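Local structure of gamma-glutamyltransferase 1 Threonine peptidase. MEROPS family T03 (Pseudomonas nitroreducens, 7D9E) at residues Asn52-Ala57 / Trp135-Arg140; Gly77-Leu82 / Pro266-Gly271; Arg250-Ile255 / Thr261-Pro266; Ala274-Ile279 / Gln330-Lys335; Val310-Ala315 / Ala338-Glu343. The protein is the large subunit of a gamma-glutamyltranspeptidase, an enzyme that transfers gamma-glutamyl groups to acceptors and is studied for theanine synthesis. One frame throughout, in Å; residues are numbered along the deposited sequence.

In the fold
Following the chain from the N terminus, contact 1 joins the start of helix 53-67 to helix 130-141, closing a loop that contains strand 77-84. That strand opens contact 2, which reaches on to the loop after strand 260-264, so contacts 1 and 2 cross; they touch where Val54 and Ala137 meet Leu82 and Met80. Contact 3 is the hairpin of strands 248-257 and 260-264; its short loop falls wholly within the long one of contact 2, and the two share Pro266. Contact 4 then ties helix 271-284, which packs on that hairpin, to the helix junction at 330-335. Contact 5, from helix 297-317 to helix 334-343, crosses contact 4, and Gln277 and Asp313 link them.

Contact 1: residues Asn52-Ala57 / Trp135-Arg140; sequences NAVDAA and WEAHQR
Through Val54 and Asp55, the helix segment 53-57 packs against 135-140 at 151°, nearly antiparallel, the axes of these short segments 9.4 Å apart at their closest, with Val54 and His138 nearest in the backbone. This is helix-to-helix packing in the helical layer beside the antiparallel sheet of an Ntn-hydrolase fold. Val54 leads: its CG1, set anti to the backbone N (chi1 172°), reaches over to the second helix and comes within 3.6 Å of Ala137 O, and it lies 4.2 Å from Ala137 CB. Leu82 and Met80 of strand 77-84 pack on Val54 and Ala137, so the sheet backs this apolar patch.

Beside it the contact turns polar. The carboxylate of Asp55 comes to the edge of the His138 imidazole, near the ring plane, the two groups tilted 63° to each other. Asp55 OD1 accepts from the backbone N-H groups of Lys143 and Leu144, which fasten the acid to the chain just beyond the second helix.

The other oxygen of Asp55 works at home. Asn52, the N-cap, and Asp55 form a capping box: Asp55 N gives a straight bond to Asn52 OD1, almost in line with its C=O, and Val54 N a weak one. In return Asn52 N donates to Asp55 OD2 at 2.9 Å, on that oxygen's anti lone pair.

Contact 2: residues Gly77-Leu82 / Pro266-Gly271; sequences GGFMTL and PLPSSG
Strand 77-82 runs past the irregular loop 266-271 without pairing with it, and the closest pair of CA atoms, those of Phe79 and Ser269, is 8.7 Å apart. The strand is at the edge of the chain's antiparallel sheet, in the Ntn-hydrolase fold, and the sheet continues through a strand of the partner chain. The loop leads from strand 260-264 into helix 271-284.

A single side chain spans the gap. Phe79 has CG anti to its carbonyl carbon (chi1 -63°), which carries the ring out from the strand to the loop. Its far end does the touching: Phe79 CZ is 4.0 Å from Pro268 CG, while Phe79 CE2 lies 3.8 Å from Ser269 CB. Both meet the ring obliquely. Pro268 follows a cis peptide bond, and Ser269 N bonds back to Pro266 O, so the chain folds tightly where the ring rests. Phe90 of strand 87-93 also meets this ring, and bound 6-diazenyl-5-oxo-L-norleucine is about 6 Å from the Phe79 side chain, which places the contact beside the ligand pocket.

Ser269 turns its hydroxyl to other work: OG bonds with Met74 O of the partner chain, and in the turn that leads into the helix Ser269 OG accepts a capping bond from Gly271 N at 2.9 Å, with an N-H...O angle of 163°.

Contact 3: residues Arg250-Ile255 / Thr261-Pro266; sequences REPMRI and TLYTAP
Met253 and Thr264 face each other across two backbone bonds, one from Met253 N to Thr264 O (2.9 Å) and one back from Thr264 N to Met253 O (3.0 Å). Ile255 and Leu262 repeat the pattern: Ile255 N gives to Leu262 O, and Leu262 N to Ile255 O at 2.8 Å. Between them Arg254 and Tyr263 are a non-hydrogen-bonded pair, yet their CA-H groups also point at carbonyls, Tyr263 CA lying 3.2 Å from Met253 O. The bond from Met253 N is the most bent, at 133°, and its donor is also tilted from the carbonyl plane; it lies at the end of the ladder, beside Pro252 and Pro266.

On the face of Arg254 and Tyr263, the arginine runs extended alongside the ring, with Thr261 CG2 lying over one face of its guanidinium. Its NE is held by Asp256, which also bonds to Thr261 OG1. A water joins the two ends, 2.7 Å from Tyr263 OH and weakly bonded to Arg254 NH1. On the other face Ile255 CD1 meets Leu262 CD2 at 3.9 Å, and Met253 CB and CG lie against Thr264 CG2. Thr264 OG1 bonds to Ser77 OG of the partner chain. Farther along, Arg250 NE forms a salt bridge with Asp92.

Strand 260-264 pairs on its far side with a strand of the partner chain, making this an antiparallel beta hairpin in the inter-subunit sheet of an Ntn hydrolase.

Contact 4: residues Ala274-Ile279 / Gln330-Lys335; sequences ALAQLI and QLTDPK
Gln277 supplies the polar link between helix 274-279 and the helix junction at 330-335. Gln277 NE2 donates to Leu331 O at 3.0 Å, with an N-H...O angle of 178°, and the carbonyl oxygen sits in the plane of the amide. Seen from the acceptor the approach is less regular, since the donor is tilted 18° from the carbonyl plane. CG stands anti to the carbonyl carbon (chi1 -68°) and the chain is extended beyond it, which takes the amide across to the junction. The same NE2 also donates to Asp313 OD2 on helix 297-317, so one nitrogen joins three parts of the chain.

In the fold, segment 330-335 spans the end of helix 328-332 and the start of helix 334-343, and helix 271-284 is one of those that flank the antiparallel sheet of the Ntn-hydrolase fold; Ile255 of that sheet packs on Leu275 and Ala276.

The van der Waals contacts are few. Ala276 CB meets Thr332 CG2 at 4.0 Å, the methyl of the threonine facing the helix while its OG1 bonds to Val328 O. Leu331 CB lies 3.9 Å from Gln277 NE2, and the leucine side chain reaches on to Leu318, Leu359 and Tyr336. A leucine at Gln277 would probably leave Leu331 O and Asp313 OD2 without this N-H donor, and the junction less firmly tied to the helix.

Capping completes the junction. Asp333, the N-cap of helix 334-343, accepts from Lys335 N through Asp333 OD2 at 2.8 Å, the donor coming from above the carboxylate plane.

Contact 5: residues Val310-Ala315 / Ala338-Glu343; sequences VFADRA and AKRAGE
Asp313 and Arg340 make a salt bridge in which no N-H points at the near oxygen: Asp313 OD1 lies 3.2 Å from Arg340 NH2 but well out of the guanidinium plane, so this direct link is electrostatic. The carboxylate and guanidinium planes are nearly parallel, 7° apart, and the side chains come from opposite directions. The link ties helix 297-317 to helix 334-343, two helices of the Ntn-hydrolase fold on the other side of the chain's centre from contact 1.

A bend at the second and third torsions of Arg340 (chi2 -69°) carries its group back toward Glu343 as well as over to the acid. Arg340 NH1 donates to Glu343 OE2 at 2.8 Å, met on the syn side, so that Asp313, Arg340 and Glu343 form a salt-bridge network, and Glu343 OE1 also pairs with Arg309. NH2 also donates to the backbone carbonyls of Arg309 and Arg356, which occupy its N-H groups. Ala312 CB lies at the guanidinium edge, 3.9 Å from Arg340 NH2.

Asp313 is held from several sides: OD2 is bonded to Tyr336 OH, and OD1 accepts from Gly358 N. A methionine at Arg340 is likely to leave the buried charge of Asp313 without this mate, and Glu343 with one partner fewer. One water sits between the two residues, in the guanidinium plane, 2.7 Å from Asp313 OD2, to which it probably donates, and accepting from Arg340 NE at 3.0 Å.

Contact 1: residues Asn52-Ala57 / Trp135-Arg140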
# COMPACT_ATOMS: atom_id res chain seq x y z
N ASN A 52 11.86 -2.48 20.15
CA ASN A 52 10.72 -1.60 20.00
C ASN A 52 9.98 -1.87 18.69
O ASN A 52 10.32 -2.78 17.92
CB ASN A 52 11.12 -0.14 20.26
CG ASN A 52 11.99 0.45 19.17
OD1 ASN A 52 11.97 -0.01 18.02
ND2 ASN A 52 12.78 1.46 19.51
N ALA A 53 8.90 -1.13 18.47
CA ALA A 53 8.07 -1.39 17.30
C ALA A 53 8.87 -1.21 16.02
O ALA A 53 8.61 -1.89 15.02
CB ALA A 53 6.84 -0.49 17.28
N VAL A 54 9.84 -0.30 16.01
CA VAL A 54 10.62 -0.06 14.80
C VAL A 54 11.61 -1.20 14.58
O VAL A 54 11.77 -1.68 13.45
CB VAL A 54 11.31 1.31 14.86
CG1 VAL A 54 12.27 1.47 13.69
CG2 VAL A 54 10.26 2.42 14.86
N ASP A 55 12.28 -1.65 15.65
CA ASP A 55 13.12 -2.85 15.53
C ASP A 55 12.31 -4.00 14.95
O ASP A 55 12.75 -4.70 14.03
CB ASP A 55 13.66 -3.27 16.89
CG ASP A 55 14.57 -2.25 17.49
OD1 ASP A 55 15.50 -1.80 16.79
OD2 ASP A 55 14.34 -1.89 18.67
N ALA A 56 11.11 -4.21 15.49
CA ALA A 56 10.30 -5.32 15.03
C ALA A 56 9.87 -5.11 13.59
O ALA A 56 9.83 -6.07 12.80
CB ALA A 56 9.08 -5.46 15.93
N ALA A 57 9.57 -3.87 13.21
CA ALA A 57 9.17 -3.58 11.84
C ALA A 57 10.29 -3.84 10.85
O ALA A 57 10.05 -4.37 9.76
CB ALA A 57 8.67 -2.14 11.73
N TRP A 135 16.49 1.39 6.73
CA TRP A 135 17.67 1.94 7.37
C TRP A 135 17.37 3.26 8.07
O TRP A 135 17.73 3.46 9.24
CB TRP A 135 18.75 2.17 6.32
CG TRP A 135 19.98 2.80 6.90
CD1 TRP A 135 20.37 4.10 6.78
CD2 TRP A 135 20.96 2.16 7.72
NE1 TRP A 135 21.54 4.30 7.47
CE2 TRP A 135 21.92 3.13 8.06
CE3 TRP A 135 21.12 0.85 8.20
CZ2 TRP A 135 23.03 2.84 8.84
CZ3 TRP A 135 22.23 0.57 8.99
CH2 TRP A 135 23.16 1.56 9.30
N GLU A 136 16.74 4.20 7.36
CA GLU A 136 16.45 5.50 7.95
C GLU A 136 15.56 5.36 9.18
O GLU A 136 15.79 6.04 10.19
CB GLU A 136 15.81 6.43 6.92
CG GLU A 136 16.76 6.92 5.82
CD GLU A 136 17.98 7.68 6.34
OE1 GLU A 136 18.03 8.02 7.54
OE2 GLU A 136 18.90 7.92 5.53
N ALA A 137 14.54 4.50 9.12
CA ALA A 137 13.68 4.32 10.28
C ALA A 137 14.46 3.76 11.46
O ALA A 137 14.34 4.24 12.59
CB ALA A 137 12.51 3.40 9.93
N HIS A 138 15.28 2.74 11.21
CA HIS A 138 16.06 2.14 12.29
C HIS A 138 17.09 3.11 12.86
O HIS A 138 17.28 3.18 14.09
CB HIS A 138 16.75 0.88 11.80
CG HIS A 138 17.42 0.13 12.90
ND1 HIS A 138 18.78 0.15 13.10
CD2 HIS A 138 16.90 -0.62 13.91
CE1 HIS A 138 19.08 -0.58 14.17
NE2 HIS A 138 17.95 -1.05 14.67
N GLN A 139 17.76 3.87 12.00
CA GLN A 139 18.74 4.84 12.48
C GLN A 139 18.11 5.83 13.44
O GLN A 139 18.74 6.28 14.40
CB GLN A 139 19.31 5.59 11.28
CG GLN A 139 20.38 4.85 10.55
CD GLN A 139 21.69 4.92 11.27
OE1 GLN A 139 22.17 3.92 11.80
NE2 GLN A 139 22.25 6.12 11.36
N ARG A 140 16.86 6.19 13.19
CA ARG A 140 16.25 7.24 14.00
C ARG A 140 15.63 6.71 15.28
O ARG A 140 15.69 7.38 16.32
CB ARG A 140 15.20 8.00 13.18
CG ARG A 140 14.57 9.16 13.91
CD ARG A 140 13.78 10.04 12.95
NE ARG A 140 13.50 11.36 13.51
CZ ARG A 140 12.78 12.29 12.90
NH1 ARG A 140 12.26 12.05 11.69
NH2 ARG A 140 12.58 13.45 13.48

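Contact 2: residues Gly77-Leu82 / Pro266-Gly271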
# COMPACT_ATOMS: atom_id res chain seq x y z
N GLY A 77 9.31 -0.39 -2.96
CA GLY A 77 9.28 0.79 -2.10
C GLY A 77 8.02 0.80 -1.27
O GLY A 77 7.22 -0.13 -1.33
N GLY A 78 7.84 1.87 -0.50
CA GLY A 78 6.69 1.91 0.38
C GLY A 78 6.72 3.12 1.30
O GLY A 78 7.46 4.08 1.08
N PHE A 79 5.81 3.06 2.29
CA PHE A 79 5.56 4.15 3.20
C PHE A 79 5.44 3.57 4.60
O PHE A 79 4.83 2.51 4.80
CB PHE A 79 4.23 4.84 2.93
CG PHE A 79 4.11 5.49 1.58
CD1 PHE A 79 5.09 6.32 1.09
CD2 PHE A 79 2.97 5.30 0.82
CE1 PHE A 79 4.95 6.93 -0.15
CE2 PHE A 79 2.82 5.92 -0.41
CZ PHE A 79 3.83 6.74 -0.90
N MET A 80 5.92 4.31 5.60
CA MET A 80 5.79 3.92 7.01
C MET A 80 5.21 5.08 7.79
O MET A 80 5.75 6.19 7.74
CB MET A 80 7.13 3.44 7.55
CG MET A 80 7.09 2.69 8.88
SD MET A 80 8.71 2.56 9.65
CE MET A 80 9.52 1.46 8.54
N THR A 81 4.10 4.84 8.48
CA THR A 81 3.56 5.79 9.43
C THR A 81 3.91 5.30 10.82
O THR A 81 3.76 4.11 11.11
CB THR A 81 2.05 5.91 9.25
OG1 THR A 81 1.80 6.33 7.89
CG2 THR A 81 1.44 6.93 10.20
N LEU A 82 4.39 6.21 11.66
CA LEU A 82 4.88 5.84 12.97
C LEU A 82 4.28 6.74 14.04
O LEU A 82 3.97 7.91 13.80
CB LEU A 82 6.41 5.99 13.07
CG LEU A 82 7.29 5.24 12.07
CD1 LEU A 82 7.55 6.05 10.83
CD2 LEU A 82 8.62 4.86 12.73
N PRO A 266 0.64 11.30 3.56
CA PRO A 266 0.47 12.50 2.73
C PRO A 266 1.00 12.20 1.33
O PRO A 266 1.45 11.10 1.02
CB PRO A 266 1.35 13.50 3.45
CG PRO A 266 2.54 12.63 3.90
CD PRO A 266 1.92 11.31 4.29
N LEU A 267 0.94 13.22 0.47
CA LEU A 267 1.53 13.10 -0.85
C LEU A 267 2.98 12.66 -0.72
O LEU A 267 3.69 13.13 0.18
CB LEU A 267 1.46 14.45 -1.57
CG LEU A 267 0.07 14.87 -2.05
CD1 LEU A 267 0.13 16.28 -2.59
CD2 LEU A 267 -0.45 13.92 -3.12
N PRO A 268 3.46 11.76 -1.59
CA PRO A 268 2.87 11.29 -2.84
C PRO A 268 1.83 10.19 -2.75
O PRO A 268 1.45 9.64 -3.79
CB PRO A 268 4.10 10.78 -3.60
CG PRO A 268 4.95 10.23 -2.53
CD PRO A 268 4.83 11.23 -1.40
N SER A 269 1.34 9.88 -1.55
CA SER A 269 0.11 9.11 -1.44
C SER A 269 -1.09 10.02 -1.64
O SER A 269 -1.15 11.12 -1.09
CB SER A 269 -0.03 8.41 -0.10
OG SER A 269 -1.21 7.61 -0.16
N SER A 270 -2.05 9.54 -2.42
CA SER A 270 -3.36 10.15 -2.54
C SER A 270 -4.28 9.76 -1.39
O SER A 270 -5.35 10.35 -1.26
CB SER A 270 -4.00 9.72 -3.86
OG SER A 270 -4.25 8.31 -3.90
N GLY A 271 -3.85 8.84 -0.52
CA GLY A 271 -4.75 8.31 0.49
C GLY A 271 -5.06 9.29 1.60
O GLY A 271 -6.18 9.28 2.15

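Contact 3: residues Arg250-Ile255 / Thr261-Pro266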
# COMPACT_ATOMS: atom_id res chain seq x y z
N ARG A 250 8.39 13.14 6.08
CA ARG A 250 7.39 14.15 5.79
C ARG A 250 6.45 14.27 6.97
O ARG A 250 6.31 13.35 7.78
CB ARG A 250 6.56 13.78 4.54
CG ARG A 250 7.39 13.35 3.32
CD ARG A 250 6.47 13.09 2.16
NE ARG A 250 7.13 12.72 0.90
CZ ARG A 250 7.62 13.57 0.01
NH1 ARG A 250 7.57 14.87 0.21
NH2 ARG A 250 8.16 13.09 -1.10
N GLU A 251 5.75 15.40 7.04
CA GLU A 251 4.67 15.51 8.02
C GLU A 251 3.51 14.61 7.62
O GLU A 251 3.06 14.66 6.47
CB GLU A 251 4.21 16.95 8.18
CG GLU A 251 5.28 17.84 8.82
CD GLU A 251 5.58 17.43 10.26
OE1 GLU A 251 4.63 17.15 11.02
OE2 GLU A 251 6.77 17.34 10.59
N PRO A 252 3.02 13.75 8.50
CA PRO A 252 1.88 12.91 8.13
C PRO A 252 0.63 13.75 7.94
O PRO A 252 0.51 14.84 8.51
CB PRO A 252 1.75 11.92 9.29
CG PRO A 252 2.41 12.59 10.44
CD PRO A 252 3.54 13.43 9.85
N MET A 253 -0.27 13.24 7.11
CA MET A 253 -1.61 13.80 7.02
C MET A 253 -2.32 13.58 8.35
O MET A 253 -2.28 12.47 8.89
CB MET A 253 -2.40 13.12 5.91
CG MET A 253 -3.88 13.46 5.92
SD MET A 253 -4.25 15.18 5.52
CE MET A 253 -3.34 15.25 3.99
N ARG A 254 -2.93 14.63 8.90
CA ARG A 254 -3.71 14.55 10.13
C ARG A 254 -5.16 14.88 9.85
O ARG A 254 -5.47 15.94 9.30
CB ARG A 254 -3.15 15.52 11.17
CG ARG A 254 -4.01 15.64 12.41
CD ARG A 254 -3.52 16.66 13.42
NE ARG A 254 -4.51 16.80 14.47
CZ ARG A 254 -4.24 17.08 15.75
NH1 ARG A 254 -2.99 17.26 16.15
NH2 ARG A 254 -5.24 17.18 16.62
N ILE A 255 -6.05 14.00 10.31
CA ILE A 255 -7.49 14.12 10.13
C ILE A 255 -8.14 13.93 11.50
O ILE A 255 -7.94 12.90 12.16
CB ILE A 255 -8.00 13.06 9.13
CG1 ILE A 255 -7.30 13.24 7.77
CG2 ILE A 255 -9.54 13.10 9.00
CD1 ILE A 255 -7.28 11.97 6.95
N THR A 261 -7.87 11.27 16.25
CA THR A 261 -6.90 11.84 15.33
C THR A 261 -6.30 10.72 14.50
O THR A 261 -5.64 9.83 15.05
CB THR A 261 -5.80 12.60 16.07
OG1 THR A 261 -6.40 13.63 16.87
CG2 THR A 261 -4.81 13.19 15.07
N LEU A 262 -6.56 10.75 13.19
CA LEU A 262 -5.99 9.80 12.25
C LEU A 262 -4.74 10.40 11.61
O LEU A 262 -4.80 11.50 11.07
CB LEU A 262 -7.00 9.47 11.14
CG LEU A 262 -6.54 8.75 9.87
CD1 LEU A 262 -5.92 7.39 10.15
CD2 LEU A 262 -7.72 8.66 8.88
N TYR A 263 -3.64 9.66 11.66
CA TYR A 263 -2.41 10.01 10.97
C TYR A 263 -2.24 9.02 9.83
O TYR A 263 -2.33 7.80 10.03
CB TYR A 263 -1.23 9.89 11.91
CG TYR A 263 -1.26 10.91 13.00
CD1 TYR A 263 -1.01 12.26 12.73
CD2 TYR A 263 -1.56 10.55 14.30
CE1 TYR A 263 -1.03 13.20 13.74
CE2 TYR A 263 -1.60 11.49 15.31
CZ TYR A 263 -1.34 12.81 15.03
OH TYR A 263 -1.37 13.74 16.05
N THR A 264 -2.03 9.54 8.63
CA THR A 264 -1.94 8.67 7.45
C THR A 264 -1.01 9.31 6.43
O THR A 264 -0.37 10.33 6.69
CB THR A 264 -3.35 8.36 6.92
OG1 THR A 264 -3.29 7.32 5.93
CG2 THR A 264 -4.03 9.58 6.36
N ALA A 265 -0.95 8.68 5.26
CA ALA A 265 0.08 9.03 4.29
C ALA A 265 -0.26 10.31 3.56
O ALA A 265 -1.33 10.41 2.97
CB ALA A 265 0.20 7.89 3.27
N PRO A 266 0.64 11.30 3.56
CA PRO A 266 0.47 12.50 2.73
C PRO A 266 1.00 12.20 1.33
O PRO A 266 1.45 11.10 1.02
CB PRO A 266 1.35 13.50 3.45
CG PRO A 266 2.54 12.63 3.90
CD PRO A 266 1.92 11.31 4.29
O HOH W 1 0.10 16.01 16.08

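Contact 4: residues Ala274-Ile279 / Gln330-Lys335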
# COMPACT_ATOMS: atom_id res chain seq x y z
N ALA A 274 -7.58 11.71 0.16
CA ALA A 274 -8.81 10.94 -0.02
C ALA A 274 -9.51 10.69 1.31
O ALA A 274 -10.72 10.91 1.42
CB ALA A 274 -8.53 9.63 -0.73
N LEU A 275 -8.78 10.21 2.32
CA LEU A 275 -9.42 9.94 3.61
C LEU A 275 -9.94 11.21 4.26
O LEU A 275 -11.01 11.20 4.88
CB LEU A 275 -8.48 9.18 4.55
CG LEU A 275 -8.33 7.70 4.16
CD1 LEU A 275 -7.10 7.09 4.78
CD2 LEU A 275 -9.57 6.94 4.59
N ALA A 276 -9.20 12.32 4.15
CA ALA A 276 -9.71 13.58 4.71
C ALA A 276 -11.04 13.94 4.07
O ALA A 276 -11.99 14.34 4.76
CB ALA A 276 -8.68 14.68 4.49
N GLN A 277 -11.16 13.71 2.75
CA GLN A 277 -12.40 14.01 2.05
C GLN A 277 -13.49 12.99 2.36
O GLN A 277 -14.65 13.36 2.57
CB GLN A 277 -12.14 14.08 0.55
CG GLN A 277 -11.28 15.28 0.15
CD GLN A 277 -11.09 15.39 -1.34
OE1 GLN A 277 -11.42 14.49 -2.09
NE2 GLN A 277 -10.53 16.51 -1.78
N LEU A 278 -13.13 11.70 2.37
CA LEU A 278 -14.13 10.66 2.63
C LEU A 278 -14.73 10.83 4.02
O LEU A 278 -15.96 10.81 4.20
CB LEU A 278 -13.51 9.28 2.49
CG LEU A 278 -13.16 8.85 1.07
CD1 LEU A 278 -12.10 7.76 1.13
CD2 LEU A 278 -14.35 8.40 0.24
N ILE A 279 -13.86 10.98 5.03
CA ILE A 279 -14.33 11.13 6.41
C ILE A 279 -15.08 12.45 6.57
O ILE A 279 -16.16 12.51 7.17
CB ILE A 279 -13.15 11.01 7.39
CG1 ILE A 279 -12.60 9.59 7.35
CG2 ILE A 279 -13.56 11.43 8.79
CD1 ILE A 279 -11.26 9.44 8.03
N GLN A 330 -6.35 23.68 -0.18
CA GLN A 330 -7.66 23.95 -0.77
C GLN A 330 -8.51 22.69 -0.81
O GLN A 330 -9.72 22.75 -0.61
CB GLN A 330 -7.50 24.54 -2.17
CG GLN A 330 -6.84 25.91 -2.18
CD GLN A 330 -5.41 25.82 -2.66
OE1 GLN A 330 -4.57 25.16 -2.01
NE2 GLN A 330 -5.11 26.48 -3.77
N LEU A 331 -7.88 21.53 -1.05
CA LEU A 331 -8.60 20.27 -1.21
C LEU A 331 -9.02 19.66 0.12
O LEU A 331 -9.81 18.71 0.11
CB LEU A 331 -7.74 19.27 -1.98
CG LEU A 331 -7.49 19.57 -3.46
CD1 LEU A 331 -6.47 18.60 -4.06
CD2 LEU A 331 -8.79 19.52 -4.23
N THR A 332 -8.52 20.16 1.24
CA THR A 332 -8.86 19.62 2.55
C THR A 332 -9.47 20.68 3.47
O THR A 332 -9.71 20.40 4.65
CB THR A 332 -7.64 18.99 3.22
OG1 THR A 332 -6.59 19.96 3.32
CG2 THR A 332 -7.15 17.79 2.43
N ASP A 333 -9.73 21.88 2.96
CA ASP A 333 -10.34 22.92 3.76
C ASP A 333 -11.76 22.51 4.16
O ASP A 333 -12.51 21.98 3.34
CB ASP A 333 -10.43 24.20 2.95
CG ASP A 333 -10.90 25.36 3.78
OD1 ASP A 333 -10.07 26.02 4.43
OD2 ASP A 333 -12.11 25.63 3.75
N PRO A 334 -12.17 22.75 5.41
CA PRO A 334 -13.53 22.37 5.82
C PRO A 334 -14.63 22.96 4.95
O PRO A 334 -15.67 22.31 4.75
CB PRO A 334 -13.65 22.90 7.26
CG PRO A 334 -12.27 23.34 7.67
CD PRO A 334 -11.30 23.06 6.57
N LYS A 335 -14.45 24.18 4.44
CA LYS A 335 -15.47 24.79 3.59
C LYS A 335 -15.56 24.08 2.25
O LYS A 335 -16.65 23.94 1.68
CB LYS A 335 -15.15 26.27 3.38
CG LYS A 335 -15.31 27.12 4.63

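Contact 5: residues Val310-Ala315 / Ala338-Glu343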
# COMPACT_ATOMS: atom_id res chain seq x y z
N VAL A 310 -14.05 12.25 -4.74
CA VAL A 310 -12.67 11.98 -4.33
C VAL A 310 -11.82 11.61 -5.53
O VAL A 310 -10.70 12.11 -5.70
CB VAL A 310 -12.67 10.86 -3.26
CG1 VAL A 310 -11.25 10.39 -2.98
CG2 VAL A 310 -13.33 11.35 -2.01
N PHE A 311 -12.33 10.73 -6.39
CA PHE A 311 -11.51 10.31 -7.52
C PHE A 311 -11.43 11.38 -8.59
O PHE A 311 -10.44 11.44 -9.33
CB PHE A 311 -11.99 8.98 -8.07
CG PHE A 311 -11.43 7.81 -7.32
CD1 PHE A 311 -10.19 7.29 -7.65
CD2 PHE A 311 -12.11 7.27 -6.23
CE1 PHE A 311 -9.65 6.23 -6.94
CE2 PHE A 311 -11.56 6.19 -5.50
CZ PHE A 311 -10.35 5.68 -5.87
N ALA A 312 -12.44 12.25 -8.69
CA ALA A 312 -12.32 13.38 -9.61
C ALA A 312 -11.13 14.26 -9.24
O ALA A 312 -10.35 14.68 -10.11
CB ALA A 312 -13.60 14.21 -9.63
N ASP A 313 -10.97 14.56 -7.94
CA ASP A 313 -9.88 15.40 -7.48
C ASP A 313 -8.54 14.69 -7.60
O ASP A 313 -7.53 15.31 -7.97
CB ASP A 313 -10.10 15.78 -6.02
CG ASP A 313 -11.18 16.82 -5.81
OD1 ASP A 313 -11.79 17.27 -6.81
OD2 ASP A 313 -11.42 17.20 -4.64
N ARG A 314 -8.51 13.41 -7.26
CA ARG A 314 -7.27 12.63 -7.31
C ARG A 314 -6.66 12.66 -8.71
O ARG A 314 -5.44 12.88 -8.86
CB ARG A 314 -7.59 11.18 -6.89
CG ARG A 314 -6.39 10.24 -6.90
CD ARG A 314 -6.82 8.79 -6.58
NE ARG A 314 -5.66 7.95 -6.30
CZ ARG A 314 -4.83 7.45 -7.23
NH1 ARG A 314 -5.02 7.69 -8.52
NH2 ARG A 314 -3.78 6.73 -6.86
N ALA A 315 -7.49 12.50 -9.74
CA ALA A 315 -6.97 12.39 -11.10
C ALA A 315 -6.44 13.73 -11.61
O ALA A 315 -5.54 13.75 -12.46
CB ALA A 315 -8.06 11.89 -12.05
N ALA A 338 -17.32 20.81 2.86
CA ALA A 338 -18.76 21.04 2.96
C ALA A 338 -19.38 21.22 1.57
O ALA A 338 -20.47 20.70 1.31
CB ALA A 338 -19.05 22.26 3.83
N LYS A 339 -18.72 21.97 0.69
CA LYS A 339 -19.25 22.17 -0.66
C LYS A 339 -19.36 20.85 -1.41
O LYS A 339 -20.38 20.55 -2.04
CB LYS A 339 -18.37 23.16 -1.42
CG LYS A 339 -18.89 23.49 -2.81
N ARG A 340 -18.31 20.03 -1.35
CA ARG A 340 -18.34 18.76 -2.07
C ARG A 340 -19.37 17.82 -1.47
O ARG A 340 -20.02 17.06 -2.20
CB ARG A 340 -16.95 18.11 -2.07
CG ARG A 340 -15.92 18.94 -2.81
CD ARG A 340 -16.21 18.96 -4.30
NE ARG A 340 -15.51 17.89 -5.02
CZ ARG A 340 -15.63 17.68 -6.32
NH1 ARG A 340 -16.47 18.41 -7.06
NH2 ARG A 340 -14.91 16.73 -6.90
N ALA A 341 -19.53 17.86 -0.14
CA ALA A 341 -20.56 17.05 0.50
C ALA A 341 -21.94 17.42 -0.02
O ALA A 341 -22.82 16.55 -0.13
CB ALA A 341 -20.52 17.24 2.01
N GLY A 342 -22.16 18.69 -0.34
CA GLY A 342 -23.43 19.12 -0.87
C GLY A 342 -23.79 18.50 -2.20
O GLY A 342 -24.97 18.47 -2.56
N GLU A 343 -22.79 18.01 -2.94
CA GLU A 343 -23.02 17.41 -4.25
C GLU A 343 -23.57 15.99 -4.14
O GLU A 343 -24.16 15.49 -5.11
CB GLU A 343 -21.71 17.31 -5.04
CG GLU A 343 -21.07 18.64 -5.38
CD GLU A 343 -19.84 18.46 -6.26
OE1 GLU A 343 -19.74 17.43 -6.99
OE2 GLU A 343 -18.97 19.34 -6.23
O HOH W 2 -13.67 16.11 -3.54